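Long-range contact in kinesin-like protein KAR3 (Saccharomyces cerevisiae, PDB 1F9V), which probably works as a microtubule motor, coupling ATP hydrolysis in its kinesin-family motor domain to movement along microtubules: residues A[8-13]-A[315-320]. The protein carries 2 engineered substitutions. Sequence-based numbering, arbitrary orientation.
With ADP (adenosine-5'-diphosphate), chain C.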
loop_
_atom_site.group_PDB
_atom_site.type_symbol
_atom_site.label_atom_id
_atom_site.label_comp_id
_atom_site.label_asym_id
_atom_site.label_seq_id
_atom_site.Cartn_x
_atom_site.Cartn_y
_atom_site.Cartn_z
ATOM N N TYR A 8 -5.490 6.097 4.680
ATOM C CA TYR A 8 -5.775 5.582 6.022
ATOM C C TYR A 8 -4.481 5.644 6.821
ATOM O O TYR A 8 -3.390 5.437 6.276
ATOM C CB TYR A 8 -6.203 4.111 6.003
ATOM C CG TYR A 8 -7.537 3.796 5.372
ATOM C CD1 TYR A 8 -8.433 4.799 5.006
ATOM C CD2 TYR A 8 -7.904 2.471 5.146
ATOM C CE1 TYR A 8 -9.668 4.482 4.431
ATOM C CE2 TYR A 8 -9.126 2.148 4.576
ATOM C CZ TYR A 8 -9.999 3.148 4.219
ATOM O OH TYR A 8 -11.205 2.805 3.643
ATOM N N CYS A 9 -4.593 5.940 8.109
ATOM C CA CYS A 9 -3.424 5.957 8.973
ATOM C C CYS A 9 -3.649 4.844 9.993
ATOM O O CYS A 9 -4.786 4.613 10.415
ATOM C CB CYS A 9 -3.298 7.302 9.693
ATOM S SG CYS A 9 -2.014 7.336 10.986
ATOM N N ARG A 10 -2.592 4.134 10.367
ATOM C CA ARG A 10 -2.731 3.089 11.372
ATOM C C ARG A 10 -1.629 3.167 12.407
ATOM O O ARG A 10 -0.442 3.109 12.079
ATOM C CB ARG A 10 -2.710 1.694 10.752
ATOM C CG ARG A 10 -2.819 0.604 11.820
ATOM C CD ARG A 10 -2.566 -0.798 11.281
ATOM N NE ARG A 10 -3.119 -1.804 12.182
ATOM C CZ ARG A 10 -3.242 -3.092 11.882
ATOM N NH1 ARG A 10 -2.845 -3.543 10.695
ATOM N NH2 ARG A 10 -3.776 -3.929 12.760
ATOM N N ILE A 11 -2.031 3.305 13.667
ATOM C CA ILE A 11 -1.081 3.356 14.768
ATOM C C ILE A 11 -0.994 1.937 15.317
ATOM O O ILE A 11 -2.002 1.371 15.744
ATOM C CB ILE A 11 -1.567 4.297 15.906
ATOM C CG1 ILE A 11 -1.814 5.704 15.352
ATOM C CG2 ILE A 11 -0.530 4.340 17.030
ATOM C CD1 ILE A 11 -2.731 6.551 16.206
ATOM N N ARG A 12 0.192 1.346 15.285
ATOM C CA ARG A 12 0.345 -0.002 15.806
ATOM C C ARG A 12 0.469 0.048 17.325
ATOM O O ARG A 12 0.747 1.102 17.898
ATOM C CB ARG A 12 1.605 -0.657 15.236
ATOM C CG ARG A 12 2.911 -0.011 15.687
ATOM C CD ARG A 12 4.076 -0.999 15.639
ATOM N NE ARG A 12 5.387 -0.361 15.765
ATOM C CZ ARG A 12 5.910 0.067 16.913
ATOM N NH1 ARG A 12 5.231 -0.074 18.049
ATOM N NH2 ARG A 12 7.115 0.626 16.929
ATOM N N PRO A 13 0.192 -1.078 18.001
ATOM C CA PRO A 13 0.319 -1.101 19.461
ATOM C C PRO A 13 1.783 -0.868 19.830
ATOM O O PRO A 13 2.691 -1.183 19.057
ATOM C CB PRO A 13 -0.142 -2.510 19.851
ATOM C CG PRO A 13 -0.954 -2.994 18.680
ATOM C CD PRO A 13 -0.335 -2.347 17.468
ATOM N N PHE A 315 -1.823 3.540 2.743
ATOM C CA PHE A 315 -1.932 3.070 4.117
ATOM C C PHE A 315 -0.686 3.502 4.892
ATOM O O PHE A 315 0.372 2.888 4.764
ATOM C CB PHE A 315 -2.058 1.539 4.101
ATOM C CG PHE A 315 -2.836 0.981 5.248
ATOM C CD1 PHE A 315 -2.240 0.844 6.496
ATOM C CD2 PHE A 315 -4.159 0.594 5.090
ATOM C CE1 PHE A 315 -2.957 0.324 7.580
ATOM C CE2 PHE A 315 -4.884 0.073 6.164
ATOM C CZ PHE A 315 -4.278 -0.062 7.412
ATOM N N VAL A 316 -0.811 4.552 5.701
ATOM C CA VAL A 316 0.336 5.050 6.451
ATOM C C VAL A 316 0.423 4.498 7.870
ATOM O O VAL A 316 -0.413 4.784 8.733
ATOM C CB VAL A 316 0.351 6.594 6.472
ATOM C CG1 VAL A 316 1.556 7.101 7.249
ATOM C CG2 VAL A 316 0.401 7.120 5.041
ATOM N N ASN A 317 1.456 3.691 8.081
ATOM C CA ASN A 317 1.722 3.041 9.351
ATOM C C ASN A 317 2.614 3.900 10.218
ATOM O O ASN A 317 3.621 4.431 9.750
ATOM C CB ASN A 317 2.419 1.701 9.107
ATOM C CG ASN A 317 1.546 0.724 8.356
ATOM O OD1 ASN A 317 1.730 0.499 7.160
ATOM N ND2 ASN A 317 0.586 0.134 9.056
ATOM N N ILE A 318 2.247 4.031 11.490
ATOM C CA ILE A 318 3.061 4.807 12.415
ATOM C C ILE A 318 3.146 4.142 13.778
ATOM O O ILE A 318 2.257 3.387 14.180
ATOM C CB ILE A 318 2.530 6.250 12.611
ATOM C CG1 ILE A 318 1.096 6.226 13.124
ATOM C CG2 ILE A 318 2.643 7.039 11.300
ATOM C CD1 ILE A 318 0.640 7.579 13.656
ATOM N N SER A 319 4.248 4.410 14.466
ATOM C CA SER A 319 4.461 3.891 15.805
ATOM C C SER A 319 3.821 4.896 16.767
ATOM O O SER A 319 3.742 6.088 16.468
ATOM C CB SER A 319 5.957 3.789 16.089
ATOM O OG SER A 319 6.225 3.923 17.479
ATOM N N PRO A 320 3.333 4.425 17.927
ATOM C CA PRO A 320 2.713 5.335 18.898
ATOM C C PRO A 320 3.738 5.908 19.884
ATOM O O PRO A 320 3.415 6.786 20.688
ATOM C CB PRO A 320 1.722 4.439 19.620
ATOM C CG PRO A 320 2.445 3.107 19.661
ATOM C CD PRO A 320 3.285 3.026 18.393
HETATM P PB ADP C . 7.700 -2.714 9.201
HETATM O O1B ADP C . 7.016 -1.412 8.995
HETATM O O2B ADP C . 7.273 -3.761 8.061
HETATM O O3B ADP C . 9.175 -2.551 9.271
HETATM P PA ADP C . 6.715 -4.845 10.887
HETATM O O1A ADP C . 5.371 -5.076 10.359
HETATM O O2A ADP C . 7.634 -5.832 10.325
HETATM O O3A ADP C . 7.182 -3.380 10.531
HETATM O "O5'" ADP C . 6.739 -5.009 12.461
HETATM C "C5'" ADP C . 7.148 -4.066 13.454
HETATM C "C4'" ADP C . 6.930 -4.817 14.802
HETATM O "O4'" ADP C . 5.658 -4.384 15.299
HETATM C "C3'" ADP C . 6.797 -6.345 14.642
HETATM O "O3'" ADP C . 7.377 -7.064 15.743
HETATM C "C2'" ADP C . 5.304 -6.604 14.543
HETATM O "O2'" ADP C . 4.927 -7.944 14.906
HETATM C "C1'" ADP C . 4.728 -5.488 15.403
HETATM N N9 ADP C . 3.410 -4.986 14.902
HETATM C C8 ADP C . 3.266 -4.130 13.872
HETATM N N7 ADP C . 1.988 -3.859 13.700
HETATM C C5 ADP C . 1.298 -4.518 14.594
HETATM C C6 ADP C . -0.047 -4.627 14.913
HETATM N N6 ADP C . -0.956 -3.946 14.208
HETATM N N1 ADP C . -0.447 -5.434 15.944
HETATM C C2 ADP C . 0.439 -6.136 16.680
HETATM N N3 ADP C . 1.751 -6.035 16.387
HETATM C C4 ADP C . 2.213 -5.255 15.375
HETATM O O HOH W 1 1.015 0.531 12.102
#
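Strands 8-11 and 315-318 run parallel in register, Tyr8 beside Phe315 through Ile11 beside Ile318, joined by four backbone hydrogen bonds from Val316 N to Tyr8 O (2.8 Å) through to Arg12 N to Ile318 O (3.1 Å). Side chains alternate between the two faces of the sheet. On the face of Phe315, that ring sits between its neighbours across the strands: its CE2 meets the edge of the Tyr8 ring, and its CE1 lies 3.5 Å from Arg10 CB. With CG anti to the backbone N (chi1 178°) and an extended chain, Arg10 runs past the edge of the Phe315 ring and alongside Asn317 to the nucleotide, where ADP N6 lies over one guanidinium face; Asn66, Thr101 and the backbone of Asp64 take its N-H groups. A water accepts from Asn317 ND2 and donates to Arg10 O. Helix 66-77 packs on this side. The other face carries Cys9, Val316, Ile11 and Ile318: Ile318 CD1 fits between Cys9 SG and Ile11 CG1 (3.5 Å from the latter), with helix 325-338 lying against Cys9, Val316 and Ile318. At the strand end, Ile11 CG2 presses tightly on Pro320 CB (3.4 Å). Ser319 CB lies over a face of the Arg12 guanidinium, which is held by Pro13 O, Gly95 O and a salt bridge to Glu19. Pro13 CD rests 3.4 Å from ADP C6, and Arg12 CB lies near ADP N7. Here two parallel strands of a P-loop NTPase central sheet end at the nucleotide, and Arg10, Arg12 and Pro13, the kinesin Arg-X-Arg-Pro motif, line the adenine side of the pocket.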